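Local coordinates for protein thermostable monoacylglycerol lipase (Bacillus, PDB 4LHE) that hydrolyses monoacylglycerols to free fatty acid and glycerol, as a heat-stable bacterial lipase of the alpha/beta hydrolase fold, at residues L242-F245 against A246-G250; Y81-L84 against K85-Q89; R67-F70 against H71-V74. All coordinates share one frame; numbering follows the deposited sequence.

Interaction 1: residues L242-F245 against A246-G250; sequences LEFF and AKHAG
E243 and F244 meet K247 and H248 in a local contact, each pair four residues apart, on the last turn of the C-terminal helix 234-247, which packs against the central sheet. The backbone is still helical here: K247 N gives a nearly straight hydrogen bond to E243 O (3.1 Å). On the outer side the two charged chains run alongside each other, and K247 NZ forms a salt bridge with E243 OE1 (2.8 Å), on the lone pair turned away from the other carboxylate oxygen. The lysine reaches it because its chain bends at chi3 (-86°).

The second pair is F244 with H248. H248 ND1 donates to F244 O over 2.7 Å, with that oxygen close to the imidazole plane, while H248 N makes a weak bond to the same carbonyl and a further one to F245 O at 3.1 Å. The F244 ring swings to the histidine with CG anti to the backbone N (chi1 178°); H248 ND1 lies over one face, toward the rim, and the planes are inclined at 43°. Since H248 NE2 bonds to E215, both imidazole nitrogens are engaged, which fixes the rotation of the ring. A histidine bonding back to the carbonyl four residues earlier, with F244 and F245 turned to V117 of strand 115-119, thus marks the C-terminal helix of this alpha/beta hydrolase fold.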
ATOM      1  N   LEU A 242     -14.170  -7.254   3.221  1.00 28.80           N
ATOM      2  CA  LEU A 242     -14.772  -7.986   4.339  1.00 28.50           C
ATOM      3  C   LEU A 242     -15.339  -9.321   3.876  1.00 29.93           C
ATOM      4  O   LEU A 242     -15.197 -10.336   4.559  1.00 30.54           O
ATOM      5  CB  LEU A 242     -15.878  -7.129   4.972  1.00 28.04           C
ATOM      6  CG  LEU A 242     -15.287  -6.055   5.891  1.00 27.58           C
ATOM      7  CD1 LEU A 242     -16.312  -5.143   6.511  1.00 27.44           C
ATOM      8  CD2 LEU A 242     -14.493  -6.739   6.991  1.00 26.55           C
ATOM      9  N   GLU A 243     -15.997  -9.301   2.718  1.00 31.68           N
ATOM     10  CA  GLU A 243     -16.522 -10.504   2.078  1.00 32.43           C
ATOM     11  C   GLU A 243     -15.352 -11.434   1.713  1.00 32.62           C
ATOM     12  O   GLU A 243     -15.406 -12.641   1.979  1.00 32.59           O
ATOM     13  CB  GLU A 243     -17.343 -10.091   0.846  1.00 33.77           C
ATOM     14  CG  GLU A 243     -17.790 -11.219  -0.063  1.00 36.02           C
ATOM     15  CD  GLU A 243     -18.292 -10.736  -1.425  1.00 38.09           C
ATOM     16  OE1 GLU A 243     -18.258 -11.550  -2.373  1.00 39.50           O
ATOM     17  OE2 GLU A 243     -18.722  -9.561  -1.555  1.00 37.66           O
ATOM     18  N   PHE A 244     -14.285 -10.862   1.150  1.00 31.92           N
ATOM     19  CA  PHE A 244     -13.069 -11.617   0.833  1.00 32.00           C
ATOM     20  C   PHE A 244     -12.474 -12.258   2.094  1.00 30.29           C
ATOM     21  O   PHE A 244     -12.173 -13.460   2.103  1.00 31.44           O
ATOM     22  CB  PHE A 244     -12.037 -10.724   0.121  1.00 31.96           C
ATOM     23  CG  PHE A 244     -10.712 -11.413  -0.203  1.00 31.21           C
ATOM     24  CD1 PHE A 244      -9.590 -11.200   0.588  1.00 30.36           C
ATOM     25  CD2 PHE A 244     -10.588 -12.239  -1.318  1.00 33.04           C
ATOM     26  CE1 PHE A 244      -8.378 -11.805   0.295  1.00 30.50           C
ATOM     27  CE2 PHE A 244      -9.374 -12.853  -1.614  1.00 32.58           C
ATOM     28  CZ  PHE A 244      -8.265 -12.629  -0.810  1.00 31.48           C
ATOM     29  N   PHE A 245     -12.319 -11.474   3.156  1.00 29.49           N
ATOM     30  CA  PHE A 245     -11.762 -11.993   4.411  1.00 29.62           C
ATOM     31  C   PHE A 245     -12.584 -13.170   4.986  1.00 30.43           C
ATOM     32  O   PHE A 245     -12.040 -14.246   5.281  1.00 31.24           O
ATOM     33  CB  PHE A 245     -11.655 -10.884   5.468  1.00 28.54           C
ATOM     34  CG  PHE A 245     -10.825  -9.686   5.053  1.00 26.71           C
ATOM     35  CD1 PHE A 245      -9.778  -9.802   4.142  1.00 26.98           C
ATOM     36  CD2 PHE A 245     -11.096  -8.436   5.603  1.00 26.10           C
ATOM     37  CE1 PHE A 245      -9.023  -8.682   3.790  1.00 26.03           C
ATOM     38  CE2 PHE A 245     -10.358  -7.317   5.252  1.00 25.54           C
ATOM     39  CZ  PHE A 245      -9.311  -7.440   4.356  1.00 24.70           C
ATOM     40  N   ALA A 246     -13.884 -12.951   5.168  1.00 30.40           N
ATOM     41  CA  ALA A 246     -14.802 -13.996   5.646  1.00 32.07           C
ATOM     42  C   ALA A 246     -14.692 -15.299   4.847  1.00 32.74           C
ATOM     43  O   ALA A 246     -14.579 -16.382   5.425  1.00 33.32           O
ATOM     44  CB  ALA A 246     -16.249 -13.479   5.614  1.00 31.74           C
ATOM     45  N   LYS A 247     -14.730 -15.201   3.519  1.00 33.07           N
ATOM     46  CA  LYS A 247     -14.685 -16.406   2.690  1.00 35.03           C
ATOM     47  C   LYS A 247     -13.356 -17.152   2.673  1.00 34.99           C
ATOM     48  O   LYS A 247     -13.312 -18.295   2.207  1.00 35.32           O
ATOM     49  CB  LYS A 247     -15.120 -16.118   1.250  1.00 35.34           C
ATOM     50  CG  LYS A 247     -16.551 -15.657   1.147  1.00 35.85           C
ATOM     51  CD  LYS A 247     -17.069 -15.730  -0.274  1.00 38.27           C
ATOM     52  CE  LYS A 247     -16.724 -14.485  -1.055  1.00 38.42           C
ATOM     53  NZ  LYS A 247     -17.658 -14.307  -2.226  1.00 41.08           N
ATOM     54  N   HIS A 248     -12.276 -16.529   3.149  1.00 33.85           N
ATOM     55  CA  HIS A 248     -10.984 -17.222   3.157  1.00 34.03           C
ATOM     56  C   HIS A 248     -10.297 -17.250   4.522  1.00 33.94           C
ATOM     57  O   HIS A 248      -9.083 -17.348   4.594  1.00 34.89           O
ATOM     58  CB  HIS A 248     -10.000 -16.573   2.174  1.00 33.37           C
ATOM     59  CG  HIS A 248     -10.537 -16.450   0.786  1.00 34.14           C
ATOM     60  ND1 HIS A 248     -11.266 -15.359   0.366  1.00 33.54           N
ATOM     61  CD2 HIS A 248     -10.468 -17.289  -0.279  1.00 35.59           C
ATOM     62  CE1 HIS A 248     -11.620 -15.525  -0.897  1.00 34.98           C
ATOM     63  NE2 HIS A 248     -11.144 -16.686  -1.312  1.00 35.88           N
ATOM     64  N   ALA A 249     -11.057 -17.187   5.606  1.00 34.00           N
ATOM     65  CA  ALA A 249     -10.444 -17.012   6.927  1.00 34.65           C
ATOM     66  C   ALA A 249      -9.630 -18.221   7.432  1.00 37.43           C
ATOM     67  O   ALA A 249      -9.052 -18.165   8.529  1.00 38.99           O
ATOM     68  CB  ALA A 249     -11.429 -16.454   7.944  1.00 34.50           C
ATOM     69  N   GLY A 250      -9.566 -19.291   6.639  1.00 38.56           N
ATOM     70  CA  GLY A 250      -8.758 -20.453   6.987  1.00 39.55           C
ATOM     71  C   GLY A 250      -9.535 -21.725   6.697  1.00 40.75           C
ATOM     72  O   GLY A 250      -9.281 -22.779   7.300  1.00 42.18           O
TER

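Interaction 2: residues Y81-L84 against K85-Q89; sequences YGWL and KQRCQ
Y81 O and G82 O accept from K85 N and Q86 N in regular i to i+4 fashion, after which L84 O takes R87 N at 2.8 Å and, weakly, C88 N, near the end of helix 70-87. Across this last turn the main side-chain meeting is that of W83 with R87. With CG anti to the backbone N (chi1 -176°), the indole swings toward the following turn, where the arginine, extended from CG to NE, crosses it at about a right angle and lays its guanidinium flat on one face, the planes only 11° apart. R87 CZ sits 3.6 Å from the centroid of the five-membered ring of W83, a cation-pi contact, while R87 CD adds a CH-pi contact over the six-membered ring. NH1 donates two hydrogen bonds in the guanidinium plane, to W83 O (2.9 Å) and Q86 OE1 (3.1 Å); NE forms a salt bridge with E17. An alanine here would take away the flat cation over the indole, and would probably leave E17 without its charged mate and W83 O without this donor.

On another side of the helix K85 runs beside Y81, its extended chain bringing CE to 3.1 Å from Y81 OH. That hydroxyl bonds to D112, to which K85 NZ makes only a long, weak ion pair. L84 CD2 approaches C88 SG at 4.1 Å, and both residues touch T49 of strand 49-52. The chemistry is therefore divided: stacking, in-plane hydrogen bonds and a salt bridge hold the arginine from different directions, so its orientation is closely defined; its charge is likely to be offset by E17, and it would probably polarise the indole it lies on.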
ATOM      1  N   TYR A  81       3.783  -7.252  10.214  1.00 30.00           N
ATOM      2  CA  TYR A  81       3.418  -8.647  10.022  1.00 31.10           C
ATOM      3  C   TYR A  81       3.781  -9.479  11.253  1.00 32.14           C
ATOM      4  O   TYR A  81       3.008 -10.358  11.689  1.00 32.84           O
ATOM      5  CB  TYR A  81       4.103  -9.179   8.762  1.00 31.96           C
ATOM      6  CG  TYR A  81       4.083 -10.672   8.632  1.00 33.57           C
ATOM      7  CD1 TYR A  81       3.015 -11.318   8.035  1.00 33.62           C
ATOM      8  CD2 TYR A  81       5.157 -11.439   9.083  1.00 34.74           C
ATOM      9  CE1 TYR A  81       3.004 -12.695   7.903  1.00 35.57           C
ATOM     10  CE2 TYR A  81       5.159 -12.815   8.957  1.00 36.37           C
ATOM     11  CZ  TYR A  81       4.085 -13.434   8.369  1.00 36.57           C
ATOM     12  OH  TYR A  81       4.100 -14.799   8.251  1.00 38.55           O
ATOM     13  N   GLY A  82       4.932  -9.173  11.840  1.00 32.06           N
ATOM     14  CA  GLY A  82       5.386  -9.873  13.029  1.00 32.96           C
ATOM     15  C   GLY A  82       4.495  -9.619  14.234  1.00 32.68           C
ATOM     16  O   GLY A  82       4.195 -10.543  15.015  1.00 33.48           O
ATOM     17  N   TRP A  83       4.071  -8.367  14.389  1.00 31.59           N
ATOM     18  CA  TRP A  83       3.120  -8.002  15.443  1.00 31.69           C
ATOM     19  C   TRP A  83       1.832  -8.796  15.297  1.00 31.94           C
ATOM     20  O   TRP A  83       1.289  -9.306  16.283  1.00 33.32           O
ATOM     21  CB  TRP A  83       2.835  -6.501  15.390  1.00 30.37           C
ATOM     22  CG  TRP A  83       1.947  -5.999  16.486  1.00 30.00           C
ATOM     23  CD1 TRP A  83       2.330  -5.581  17.723  1.00 30.36           C
ATOM     24  CD2 TRP A  83       0.524  -5.858  16.433  1.00 30.19           C
ATOM     25  NE1 TRP A  83       1.234  -5.193  18.447  1.00 30.41           N
ATOM     26  CE2 TRP A  83       0.110  -5.350  17.679  1.00 30.32           C
ATOM     27  CE3 TRP A  83      -0.445  -6.114  15.449  1.00 29.79           C
ATOM     28  CZ2 TRP A  83      -1.236  -5.087  17.974  1.00 30.49           C
ATOM     29  CZ3 TRP A  83      -1.779  -5.857  15.742  1.00 29.99           C
ATOM     30  CH2 TRP A  83      -2.159  -5.341  16.997  1.00 29.95           C
ATOM     31  N   LEU A  84       1.340  -8.907  14.067  1.00 31.21           N
ATOM     32  CA  LEU A  84       0.115  -9.664  13.796  1.00 31.72           C
ATOM     33  C   LEU A  84       0.312 -11.159  14.040  1.00 33.76           C
ATOM     34  O   LEU A  84      -0.548 -11.826  14.639  1.00 33.66           O
ATOM     35  CB  LEU A  84      -0.319  -9.478  12.341  1.00 31.37           C
ATOM     36  CG  LEU A  84      -1.213  -8.290  11.990  1.00 30.25           C
ATOM     37  CD1 LEU A  84      -1.714  -8.438  10.541  1.00 29.57           C
ATOM     38  CD2 LEU A  84      -2.367  -8.203  12.941  1.00 30.45           C
ATOM     39  N   LYS A  85       1.445 -11.689  13.579  1.00 33.62           N
ATOM     40  CA  LYS A  85       1.695 -13.130  13.694  1.00 35.47           C
ATOM     41  C   LYS A  85       1.748 -13.600  15.153  1.00 36.50           C
ATOM     42  O   LYS A  85       1.403 -14.750  15.461  1.00 37.80           O
ATOM     43  CB  LYS A  85       2.970 -13.507  12.953  1.00 36.18           C
ATOM     44  CG  LYS A  85       2.822 -14.760  12.125  1.00 37.52           C
ATOM     45  CD  LYS A  85       4.185 -15.249  11.647  1.00 38.60           C
ATOM     46  CE  LYS A  85       4.054 -16.532  10.842  1.00 40.50           C
ATOM     47  NZ  LYS A  85       5.388 -17.157  10.601  1.00 42.68           N
ATOM     48  N   GLN A  86       2.145 -12.706  16.057  1.00 35.84           N
ATOM     49  CA  GLN A  86       2.126 -13.027  17.486  1.00 37.64           C
ATOM     50  C   GLN A  86       0.707 -13.192  17.998  1.00 37.41           C
ATOM     51  O   GLN A  86       0.471 -13.915  18.961  1.00 40.06           O
ATOM     52  CB  GLN A  86       2.817 -11.930  18.306  1.00 37.27           C
ATOM     53  CG  GLN A  86       4.337 -11.878  18.178  1.00 37.65           C
ATOM     54  CD  GLN A  86       4.947 -10.706  18.939  1.00 38.16           C
ATOM     55  OE1 GLN A  86       4.722  -9.533  18.599  1.00 36.61           O
ATOM     56  NE2 GLN A  86       5.719 -11.017  19.975  1.00 40.27           N
ATOM     57  N   ARG A  87      -0.239 -12.526  17.349  1.00 36.00           N
ATOM     58  CA  ARG A  87      -1.570 -12.343  17.919  1.00 36.43           C
ATOM     59  C   ARG A  87      -2.675 -13.059  17.153  1.00 36.73           C
ATOM     60  O   ARG A  87      -3.783 -13.224  17.663  1.00 37.02           O
ATOM     61  CB  ARG A  87      -1.886 -10.841  18.010  1.00 36.02           C
ATOM     62  CG  ARG A  87      -0.924 -10.095  18.940  1.00 36.07           C
ATOM     63  CD  ARG A  87      -1.041  -8.581  18.858  1.00 34.46           C
ATOM     64  NE  ARG A  87      -0.278  -7.958  19.945  1.00 34.93           N
ATOM     65  CZ  ARG A  87       1.053  -7.960  20.019  1.00 34.78           C
ATOM     66  NH1 ARG A  87       1.785  -8.520  19.059  1.00 34.36           N
ATOM     67  NH2 ARG A  87       1.658  -7.379  21.043  1.00 34.91           N
ATOM     68  N   CYS A  88      -2.368 -13.505  15.939  1.00 36.14           N
ATOM     69  CA  CYS A  88      -3.394 -14.033  15.044  1.00 36.03           C
ATOM     70  C   CYS A  88      -2.922 -15.310  14.395  1.00 36.57           C
ATOM     71  O   CYS A  88      -1.725 -15.504  14.211  1.00 36.81           O
ATOM     72  CB  CYS A  88      -3.704 -13.017  13.947  1.00 34.99           C
ATOM     73  SG  CYS A  88      -4.304 -11.427  14.566  1.00 33.89           S
ATOM     74  N   GLN A  89      -3.859 -16.179  14.034  1.00 37.29           N
ATOM     75  CA  GLN A  89      -3.473 -17.402  13.345  1.00 38.17           C
ATOM     76  C   GLN A  89      -3.864 -17.375  11.881  1.00 37.68           C
ATOM     77  O   GLN A  89      -3.597 -18.325  11.144  1.00 39.14           O
ATOM     78  CB  GLN A  89      -4.037 -18.638  14.050  1.00 40.33           C
ATOM     79  CG  GLN A  89      -5.412 -18.460  14.585  1.00 41.20           C
ATOM     80  CD  GLN A  89      -5.427 -18.574  16.091  1.00 42.87           C
ATOM     81  OE1 GLN A  89      -4.418 -18.311  16.755  1.00 43.72           O
ATOM     82  NE2 GLN A  89      -6.570 -18.978  16.644  1.00 43.25           N
TER

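Interaction 3: residues R67-F70 against H71-V74; sequences RTTF and HDWV
W73 and T68 meet where the chain enters helix 70-87, and the tryptophan can be followed outward. Its CB lies 3.6 Å from F70 O; from there chi1 (-52°) sets CG beside the backbone N and carries the indole back under the preceding turn. CG and CD2 pass beneath T69 O, which stands 3.5 Å above the ring plane. On the five-membered ring NE1 gives a weak, bent hydrogen bond to T68 OG1, 2.9 Å away, a hydroxyl that also bonds to M65 O.

The turn above the indole is a capping box. T69 is the N-cap: its OG1 accepts at 3.3 Å from D72 N, which also bonds to T69 O, and T69 N returns a bond to D72 OD2 at 2.9 Å, reaching it from above the carboxylate plane.

Farther out on the six-membered ring of W73, CE3 comes to 3.4 Å from F70 CA and also touches F70 CB, while CZ2 lies 3.5 Å from T68 OG1. The rings of F70 and H71 run alongside each other, F70 CZ 3.2 Å from H71 CE1, their planes at 37°. F70 also touches L173 and Q176 of helix 164-179, while W73 and H58 meet edge-to-face.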
ATOM      1  N   ARG A  67      16.435   9.849   3.538  1.00 45.96           N
ATOM      2  CA  ARG A  67      17.532   8.989   3.996  0.85 47.75           C
ATOM      3  C   ARG A  67      17.150   7.508   4.132  1.00 45.57           C
ATOM      4  O   ARG A  67      18.026   6.657   4.290  1.00 46.69           O
ATOM      5  CB  ARG A  67      18.169   9.530   5.290  1.00 50.40           C
ATOM      6  CG  ARG A  67      17.330   9.398   6.554  0.87 48.87           C
ATOM      7  CD  ARG A  67      18.184   9.505   7.835  0.80 52.51           C
ATOM      8  NE  ARG A  67      18.478  10.885   8.243  1.00 55.36           N
ATOM      9  CZ  ARG A  67      19.384  11.224   9.162  1.00 58.78           C
ATOM     10  NH1 ARG A  67      20.112  10.298   9.778  1.00 60.47           N
ATOM     11  NH2 ARG A  67      19.575  12.502   9.466  0.90 61.23           N
ATOM     12  N   THR A  68      15.852   7.199   4.061  1.00 42.67           N
ATOM     13  CA  THR A  68      15.403   5.810   4.125  1.00 40.14           C
ATOM     14  C   THR A  68      15.616   5.085   2.810  1.00 40.75           C
ATOM     15  O   THR A  68      15.660   5.710   1.743  1.00 41.14           O
ATOM     16  CB  THR A  68      13.909   5.687   4.476  1.00 37.77           C
ATOM     17  OG1 THR A  68      13.114   6.232   3.405  1.00 37.16           O
ATOM     18  CG2 THR A  68      13.608   6.406   5.765  1.00 37.83           C
ATOM     19  N   THR A  69      15.744   3.760   2.893  1.00 39.85           N
ATOM     20  CA  THR A  69      15.810   2.913   1.712  1.00 39.39           C
ATOM     21  C   THR A  69      14.529   2.093   1.671  1.00 36.96           C
ATOM     22  O   THR A  69      13.805   2.046   2.664  1.00 35.78           O
ATOM     23  CB  THR A  69      16.991   1.937   1.801  1.00 41.86           C
ATOM     24  OG1 THR A  69      16.692   0.924   2.773  1.00 41.21           O
ATOM     25  CG2 THR A  69      18.267   2.677   2.206  1.00 44.25           C
ATOM     26  N   PHE A  70      14.255   1.429   0.550  1.00 38.70           N
ATOM     27  CA  PHE A  70      13.115   0.505   0.499  1.00 37.53           C
ATOM     28  C   PHE A  70      13.272  -0.629   1.509  1.00 37.67           C
ATOM     29  O   PHE A  70      12.278  -1.195   1.984  1.00 36.15           O
ATOM     30  CB  PHE A  70      12.844  -0.016  -0.927  1.00 38.88           C
ATOM     31  CG  PHE A  70      13.733  -1.157  -1.362  1.00 39.55           C
ATOM     32  CD1 PHE A  70      13.357  -2.476  -1.146  1.00 39.39           C
ATOM     33  CD2 PHE A  70      14.916  -0.904  -2.028  1.00 41.09           C
ATOM     34  CE1 PHE A  70      14.159  -3.524  -1.569  1.00 40.42           C
ATOM     35  CE2 PHE A  70      15.729  -1.944  -2.450  1.00 43.89           C
ATOM     36  CZ  PHE A  70      15.350  -3.255  -2.227  1.00 42.93           C
ATOM     37  N   HIS A  71      14.515  -0.943   1.866  1.00 37.76           N
ATOM     38  CA  HIS A  71      14.750  -1.920   2.929  1.00 37.57           C
ATOM     39  C   HIS A  71      14.151  -1.467   4.265  1.00 35.86           C
ATOM     40  O   HIS A  71      13.673  -2.302   5.055  1.00 35.49           O
ATOM     41  CB  HIS A  71      16.246  -2.236   3.067  1.00 38.74           C
ATOM     42  CG  HIS A  71      16.841  -2.879   1.850  1.00 41.56           C
ATOM     43  ND1 HIS A  71      16.342  -4.045   1.304  1.00 41.73           N
ATOM     44  CD2 HIS A  71      17.894  -2.523   1.075  1.00 44.67           C
ATOM     45  CE1 HIS A  71      17.055  -4.372   0.239  1.00 43.61           C
ATOM     46  NE2 HIS A  71      18.000  -3.462   0.075  1.00 45.46           N
ATOM     47  N   ASP A  72      14.161  -0.159   4.518  1.00 34.85           N
ATOM     48  CA  ASP A  72      13.530   0.378   5.724  1.00 34.08           C
ATOM     49  C   ASP A  72      11.999   0.187   5.702  1.00 32.54           C
ATOM     50  O   ASP A  72      11.387  -0.141   6.720  1.00 31.30           O
ATOM     51  CB  ASP A  72      13.868   1.871   5.903  1.00 34.01           C
ATOM     52  CG  ASP A  72      15.346   2.119   6.224  1.00 36.50           C
ATOM     53  OD1 ASP A  72      15.951   1.316   6.960  1.00 35.88           O
ATOM     54  OD2 ASP A  72      15.897   3.133   5.743  1.00 37.11           O
ATOM     55  N   TRP A  73      11.398   0.412   4.535  1.00 33.10           N
ATOM     56  CA  TRP A  73       9.949   0.317   4.364  1.00 31.85           C
ATOM     57  C   TRP A  73       9.509  -1.126   4.497  1.00 32.18           C
ATOM     58  O   TRP A  73       8.511  -1.422   5.171  1.00 31.00           O
ATOM     59  CB  TRP A  73       9.526   0.885   2.998  1.00 32.43           C
ATOM     60  CG  TRP A  73      10.073   2.271   2.749  1.00 33.63           C
ATOM     61  CD1 TRP A  73      10.375   3.219   3.690  1.00 33.12           C
ATOM     62  CD2 TRP A  73      10.394   2.851   1.476  1.00 34.40           C
ATOM     63  NE1 TRP A  73      10.868   4.351   3.074  1.00 34.93           N
ATOM     64  CE2 TRP A  73      10.890   4.147   1.718  1.00 35.66           C
ATOM     65  CE3 TRP A  73      10.309   2.398   0.157  1.00 35.52           C
ATOM     66  CZ2 TRP A  73      11.292   4.997   0.687  1.00 37.09           C
ATOM     67  CZ3 TRP A  73      10.726   3.243  -0.867  1.00 37.17           C
ATOM     68  CH2 TRP A  73      11.208   4.520  -0.593  1.00 37.32           C
ATOM     69  N   VAL A  74      10.265  -2.028   3.874  1.00 33.01           N
ATOM     70  CA  VAL A  74      10.041  -3.464   4.057  1.00 33.51           C
ATOM     71  C   VAL A  74      10.132  -3.851   5.524  1.00 32.44           C
ATOM     72  O   VAL A  74       9.309  -4.632   6.029  1.00 31.61           O
ATOM     73  CB  VAL A  74      11.019  -4.315   3.209  1.00 34.99           C
ATOM     74  CG1 VAL A  74      11.009  -5.781   3.672  1.00 34.67           C
ATOM     75  CG2 VAL A  74      10.632  -4.213   1.755  1.00 35.28           C
TER

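Overall arrangement
From the N terminus the chain comes first to interaction 3, where the loop after helix 62-67 turns into helix 70-87 beside helices 98-109 and 164-179. The same helix carries it to interaction 2, about 22 Å away between centres, where the helix gives way to strand 90-96 of the central sheet. Interaction 1 comes only at the C terminus, where helix 234-247 is held to strand 115-119; its centre is about 17 Å from that of interaction 2 and about 31 Å from that of interaction 3, across the chain's centre. The three follow in series, neither nesting nor crossing, and each closes only a local turn.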